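Local coordinates for NAD-dependent epimerase/dehydratase domain-containing protein (Ruegeria pomeroyi DSS-3, PDB 3IUS) that is of unknown function but probably binds an NAD-type dinucleotide on a Rossmann-type domain, at residues Ile173-Gln178 with Val234-Ala239; Cys208-Val213 with Val266-Pro271. One frame throughout, in Å; residues are numbered along the deposited sequence. Where two conformers were deposited one is given.

Contact 1 (Ile173-Gln178 with Val234-Ala239); sequences IIKPGQ and VDFDKA
Lys175 and Phe236 both send CG anti to the backbone N (chi1 174° and 163°), and the two side chains then run alongside each other in the same direction. A bend at chi2 of Lys175 (86°) lays its CD over one face of the phenyl ring, 3.7 Å from the Phe236 ring centroid and displaced toward the rim, a CH-pi contact made by the aliphatic part of the lysine. The ammonium group contributes little here: NZ is too far from the ring for more than a weak cation-pi attraction, and it is hydrogen-bonded to the carbonyl O of Tyr249. Ile173 meets the same ring at its edge, where CG2 sits near the ring plane, 4.3 Å from Phe236 CD2. Its other branch ends in CD1, which lies 3.7 Å from Ala239 CB and close to Val234 CG1, the latter a doubtful contact because Val234 was modelled in two conformers.

Beneath these side chains the backbones pair in parallel. Ile174 N donates to Val234 O (2.9 Å), and Phe236 N donates to Ile174 O (2.9 Å). Past this ladder the two chains part, one into the type II turn Lys175-Gln178, the other into the 3-10 segment 236-238. Strands 172-174 and 233-235 thus form a small two-stranded parallel sheet at the surface, separate from the large parallel sheet, with helices 185-197 and 215-226 and strands 182-184 and 204-207 intervening in the chain.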
loop_
_atom_site.group_PDB
_atom_site.type_symbol
_atom_site.label_atom_id
_atom_site.label_comp_id
_atom_site.label_asym_id
_atom_site.label_seq_id
_atom_site.Cartn_x
_atom_site.Cartn_y
_atom_site.Cartn_z
ATOM N N ILE A 173 16.093 14.375 7.706
ATOM C CA ILE A 173 16.535 13.626 8.876
ATOM C C ILE A 173 17.553 12.570 8.466
ATOM O O ILE A 173 17.259 11.699 7.640
ATOM C CB ILE A 173 15.357 12.919 9.578
ATOM C CG1 ILE A 173 14.222 13.905 9.866
ATOM C CG2 ILE A 173 15.829 12.224 10.845
ATOM C CD1 ILE A 173 14.618 15.057 10.761
ATOM N N ILE A 174 18.738 12.631 9.062
ATOM C CA ILE A 174 19.822 11.716 8.710
ATOM C C ILE A 174 20.043 10.608 9.744
ATOM O O ILE A 174 20.594 10.844 10.808
ATOM C CB ILE A 174 21.145 12.481 8.499
ATOM C CG1 ILE A 174 20.927 13.681 7.580
ATOM C CG2 ILE A 174 22.215 11.560 7.926
ATOM C CD1 ILE A 174 20.456 13.295 6.199
ATOM N N LYS A 175 19.603 9.388 9.432
ATOM C CA LYS A 175 19.914 8.234 10.264
ATOM C C LYS A 175 20.898 7.375 9.481
ATOM O O LYS A 175 20.584 6.934 8.372
ATOM C CB LYS A 175 18.651 7.415 10.545
ATOM C CG LYS A 175 18.902 6.107 11.284
ATOM C CD LYS A 175 18.922 6.314 12.784
ATOM C CE LYS A 175 19.248 5.029 13.526
ATOM N NZ LYS A 175 18.275 3.942 13.258
ATOM N N PRO A 176 22.088 7.131 10.051
ATOM C CA PRO A 176 23.142 6.426 9.320
ATOM C C PRO A 176 22.656 5.068 8.834
ATOM O O PRO A 176 22.090 4.310 9.621
ATOM C CB PRO A 176 24.237 6.238 10.377
ATOM C CG PRO A 176 23.976 7.289 11.388
ATOM C CD PRO A 176 22.487 7.430 11.437
ATOM N N GLY A 177 22.859 4.799 7.548
ATOM C CA GLY A 177 22.504 3.518 6.957
ATOM C C GLY A 177 21.036 3.361 6.618
ATOM O O GLY A 177 20.662 2.405 5.945
ATOM N N GLN A 178 20.200 4.284 7.087
ATOM C CA GLN A 178 18.752 4.156 6.909
ATOM C C GLN A 178 18.302 4.244 5.453
ATOM O O GLN A 178 18.682 5.144 4.726
ATOM C CB GLN A 178 18.004 5.209 7.727
ATOM C CG GLN A 178 16.496 5.050 7.676
ATOM C CD GLN A 178 16.009 3.926 8.563
ATOM O OE1 GLN A 178 16.387 3.835 9.726
ATOM N NE2 GLN A 178 15.170 3.061 8.017
ATOM N N VAL A 234 19.464 17.367 9.485
ATOM C CA VAL A 234 19.599 17.270 10.932
ATOM C C VAL A 234 19.816 15.817 11.316
ATOM O O VAL A 234 19.142 14.925 10.785
ATOM C CB VAL A 234 18.351 17.814 11.652
ATOM C CG1 VAL A 234 17.084 17.304 10.981
ATOM C CG2 VAL A 234 18.375 17.434 13.124
ATOM N N ASP A 235 20.760 15.575 12.223
ATOM C CA ASP A 235 21.054 14.214 12.657
ATOM C C ASP A 235 19.863 13.620 13.390
ATOM O O ASP A 235 19.240 14.269 14.226
ATOM C CB ASP A 235 22.295 14.174 13.553
ATOM C CG ASP A 235 23.593 14.224 12.764
ATOM O OD1 ASP A 235 24.652 14.447 13.387
ATOM O OD2 ASP A 235 23.560 14.030 11.526
ATOM N N PHE A 236 19.551 12.371 13.065
ATOM C CA PHE A 236 18.432 11.671 13.670
ATOM C C PHE A 236 18.385 11.819 15.194
ATOM O O PHE A 236 17.338 12.121 15.763
ATOM C CB PHE A 236 18.480 10.195 13.269
ATOM C CG PHE A 236 17.640 9.305 14.126
ATOM C CD1 PHE A 236 18.224 8.509 15.094
ATOM C CD2 PHE A 236 16.265 9.264 13.966
ATOM C CE1 PHE A 236 17.458 7.680 15.887
ATOM C CE2 PHE A 236 15.490 8.436 14.757
ATOM C CZ PHE A 236 16.088 7.643 15.720
ATOM N N ASP A 237 19.520 11.608 15.850
ATOM C CA ASP A 237 19.575 11.670 17.309
ATOM C C ASP A 237 19.564 13.111 17.841
ATOM O O ASP A 237 19.774 13.343 19.032
ATOM C CB ASP A 237 20.793 10.902 17.838
ATOM C CG ASP A 237 22.088 11.698 17.724
ATOM O OD1 ASP A 237 22.383 12.234 16.632
ATOM O OD2 ASP A 237 22.816 11.776 18.737
ATOM N N LYS A 238 19.307 14.071 16.959
ATOM C CA LYS A 238 19.227 15.476 17.355
ATOM C C LYS A 238 17.953 16.147 16.850
ATOM O O LYS A 238 17.755 17.342 17.054
ATOM C CB LYS A 238 20.444 16.262 16.853
ATOM C CG LYS A 238 21.606 16.342 17.830
ATOM C CD LYS A 238 22.689 15.324 17.515
ATOM C CE LYS A 238 23.900 15.520 18.423
ATOM N NZ LYS A 238 25.053 14.657 18.045
ATOM N N ALA A 239 17.089 15.378 16.197
ATOM C CA ALA A 239 15.937 15.946 15.496
ATOM C C ALA A 239 14.719 16.213 16.386
ATOM O O ALA A 239 13.715 16.760 15.922
ATOM C CB ALA A 239 15.543 15.046 14.322
#

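Contact 2 (Cys208-Val213 with Val266-Pro271)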
loop_
_atom_site.group_PDB
_atom_site.type_symbol
_atom_site.label_atom_id
_atom_site.label_comp_id
_atom_site.label_asym_id
_atom_site.label_seq_id
_atom_site.Cartn_x
_atom_site.Cartn_y
_atom_site.Cartn_z
ATOM N N CYS A 208 7.111 -3.316 -3.850
ATOM C CA CYS A 208 8.030 -2.198 -3.670
ATOM C C CYS A 208 8.852 -2.069 -4.945
ATOM O O CYS A 208 8.897 -2.995 -5.744
ATOM C CB CYS A 208 8.968 -2.467 -2.491
ATOM S SG CYS A 208 9.836 -4.072 -2.599
ATOM N N ASP A 209 9.513 -0.934 -5.131
ATOM C CA ASP A 209 10.353 -0.772 -6.309
ATOM C C ASP A 209 11.761 -1.350 -6.117
ATOM O O ASP A 209 12.033 -2.042 -5.134
ATOM C CB ASP A 209 10.376 0.691 -6.778
ATOM C CG ASP A 209 11.206 1.580 -5.889
ATOM O OD1 ASP A 209 11.993 1.056 -5.068
ATOM O OD2 ASP A 209 11.081 2.818 -6.026
ATOM N N ASP A 210 12.643 -1.066 -7.070
ATOM C CA ASP A 210 13.947 -1.716 -7.144
ATOM C C ASP A 210 15.033 -1.089 -6.280
ATOM O O ASP A 210 16.115 -1.659 -6.134
ATOM C CB ASP A 210 14.437 -1.737 -8.592
ATOM C CG ASP A 210 13.694 -2.744 -9.441
ATOM O OD1 ASP A 210 12.955 -3.562 -8.868
ATOM O OD2 ASP A 210 13.850 -2.705 -10.677
ATOM N N GLU A 211 14.761 0.082 -5.719
ATOM C CA GLU A 211 15.830 0.854 -5.101
ATOM C C GLU A 211 15.491 1.399 -3.715
ATOM O O GLU A 211 14.956 2.506 -3.583
ATOM C CB GLU A 211 16.262 1.988 -6.029
ATOM C CG GLU A 211 17.422 2.801 -5.496
ATOM C CD GLU A 211 18.006 3.740 -6.533
ATOM O OE1 GLU A 211 17.691 3.584 -7.728
ATOM O OE2 GLU A 211 18.789 4.632 -6.147
ATOM N N PRO A 212 15.791 0.607 -2.674
ATOM C CA PRO A 212 15.734 1.123 -1.308
ATOM C C PRO A 212 16.521 2.417 -1.261
ATOM O O PRO A 212 17.637 2.460 -1.776
ATOM C CB PRO A 212 16.453 0.046 -0.509
ATOM C CG PRO A 212 16.140 -1.217 -1.254
ATOM C CD PRO A 212 16.065 -0.843 -2.710
ATOM N N VAL A 213 15.946 3.442 -0.661
ATOM C CA VAL A 213 16.542 4.765 -0.754
ATOM C C VAL A 213 16.504 5.499 0.577
ATOM O O VAL A 213 15.512 5.452 1.296
ATOM C CB VAL A 213 15.848 5.597 -1.863
ATOM C CG1 VAL A 213 14.359 5.767 -1.573
ATOM C CG2 VAL A 213 16.515 6.955 -2.016
ATOM N N VAL A 266 4.748 -8.832 -13.737
ATOM C CA VAL A 266 4.749 -7.379 -13.618
ATOM C C VAL A 266 6.088 -6.774 -14.016
ATOM O O VAL A 266 7.147 -7.277 -13.648
ATOM C CB VAL A 266 4.400 -6.932 -12.181
ATOM C CG1 VAL A 266 4.787 -5.465 -11.964
ATOM C CG2 VAL A 266 2.922 -7.157 -11.906
ATOM N N ARG A 267 6.028 -5.689 -14.780
ATOM C CA ARG A 267 7.211 -4.917 -15.092
ATOM C C ARG A 267 6.982 -3.487 -14.616
ATOM O O ARG A 267 6.118 -2.779 -15.130
ATOM C CB ARG A 267 7.520 -4.964 -16.592
ATOM C CG ARG A 267 8.821 -4.285 -16.954
ATOM C CD ARG A 267 9.379 -4.731 -18.306
ATOM N NE ARG A 267 10.768 -4.300 -18.441
ATOM C CZ ARG A 267 11.133 -3.037 -18.633
ATOM N NH1 ARG A 267 12.417 -2.720 -18.729
ATOM N NH2 ARG A 267 10.213 -2.088 -18.738
ATOM N N LEU A 268 7.753 -3.079 -13.614
ATOM C CA LEU A 268 7.572 -1.779 -12.981
ATOM C C LEU A 268 7.642 -0.610 -13.963
ATOM O O LEU A 268 8.570 -0.513 -14.770
ATOM C CB LEU A 268 8.606 -1.581 -11.875
ATOM C CG LEU A 268 8.629 -2.573 -10.712
ATOM C CD1 LEU A 268 9.713 -2.150 -9.709
ATOM C CD2 LEU A 268 7.256 -2.662 -10.049
ATOM N N LYS A 269 6.649 0.270 -13.881
ATOM C CA LYS A 269 6.634 1.506 -14.659
ATOM C C LYS A 269 7.647 2.470 -14.072
ATOM O O LYS A 269 8.266 3.260 -14.789
ATOM C CB LYS A 269 5.254 2.167 -14.606
ATOM C CG LYS A 269 4.143 1.424 -15.324
ATOM C CD LYS A 269 2.795 2.082 -15.035
ATOM C CE LYS A 269 1.738 1.696 -16.063
ATOM N NZ LYS A 269 1.338 0.262 -15.980
ATOM N N TYR A 270 7.796 2.417 -12.755
ATOM C CA TYR A 270 8.709 3.316 -12.058
ATOM C C TYR A 270 9.613 2.519 -11.120
ATOM O O TYR A 270 9.345 2.414 -9.928
ATOM C CB TYR A 270 7.937 4.389 -11.287
ATOM C CG TYR A 270 6.916 5.132 -12.123
ATOM C CD1 TYR A 270 7.312 6.100 -13.038
ATOM C CD2 TYR A 270 5.559 4.878 -11.986
ATOM C CE1 TYR A 270 6.380 6.784 -13.808
ATOM C CE2 TYR A 270 4.620 5.558 -12.751
ATOM C CZ TYR A 270 5.037 6.512 -13.656
ATOM O OH TYR A 270 4.103 7.187 -14.412
ATOM N N PRO A 271 10.697 1.951 -11.667
ATOM C CA PRO A 271 11.620 1.080 -10.925
ATOM C C PRO A 271 12.329 1.774 -9.769
ATOM O O PRO A 271 12.796 1.107 -8.849
ATOM C CB PRO A 271 12.645 0.671 -11.997
ATOM C CG PRO A 271 12.495 1.708 -13.068
ATOM C CD PRO A 271 11.039 1.996 -13.095
HETATM O O HOH W 1 9.288 3.990 -7.657
#
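An Asx turn at Asp209 shapes the loop that meets Pro271, just beyond strand 204-207 of the large parallel sheet. The carboxylate of Asp209 is placed between its own backbone N and carbonyl carbon (chi1 74°), and from there OD1 accepts Glu211 N at 3.0 Å, the donor standing above the carboxylate plane. In the same loop Asp210 N points across the contact and donates to Pro271 O, 2.8 Å away with 153° at the hydrogen, the one direct hydrogen bond between 208-213 and 266-271. That carbonyl oxygen also packs against carbon, since Asp209 CB lies 3.2 Å from Pro271 O.

Asp210 has CG anti to its carbonyl carbon (chi1 -74°), which carries the carboxylate to the contact, and its two oxygens then meet different neighbours. OD2 lies 3.8 Å from Pro271 CB, whereas OD1 is 3.6 Å from Leu268 CD1; both are van der Waals contacts. The polar needs of OD1 are met elsewhere, by a salt bridge to Lys261 and a hydrogen bond from Asn257. Leu268 also extends CD1 to Asp209 CA, so one methyl group touches both aspartates. The carboxylate of Glu211 forms a salt bridge with Arg274 of helix 273-282. A water completes the junction, lying 2.7 Å from Asp209 OD2 and 2.8 Å from Tyr270 O.

Overall arrangement
The contacts interleave along the chain: 173-178, then 208-213, then 234-239, then 266-271, so each closes a loop that contains one segment of the other. Their centres lie 25 Å apart and their nearest atoms about 5 Å, without touching. Contact 1 is peripheral, 25 Å from the centre of the chain, on the separate two-stranded sheet of 172-174 and 233-235; contact 2, at 14 Å, adjoins the large parallel sheet through strand 204-207. Helix 215-226 runs from the end of 208-213 toward strand 233-235 and links them. Thus 234-239 pairs with 173-178 at the periphery, whereas 266-271 packs on the loop after strand 204-207, nearer the centre of the chain.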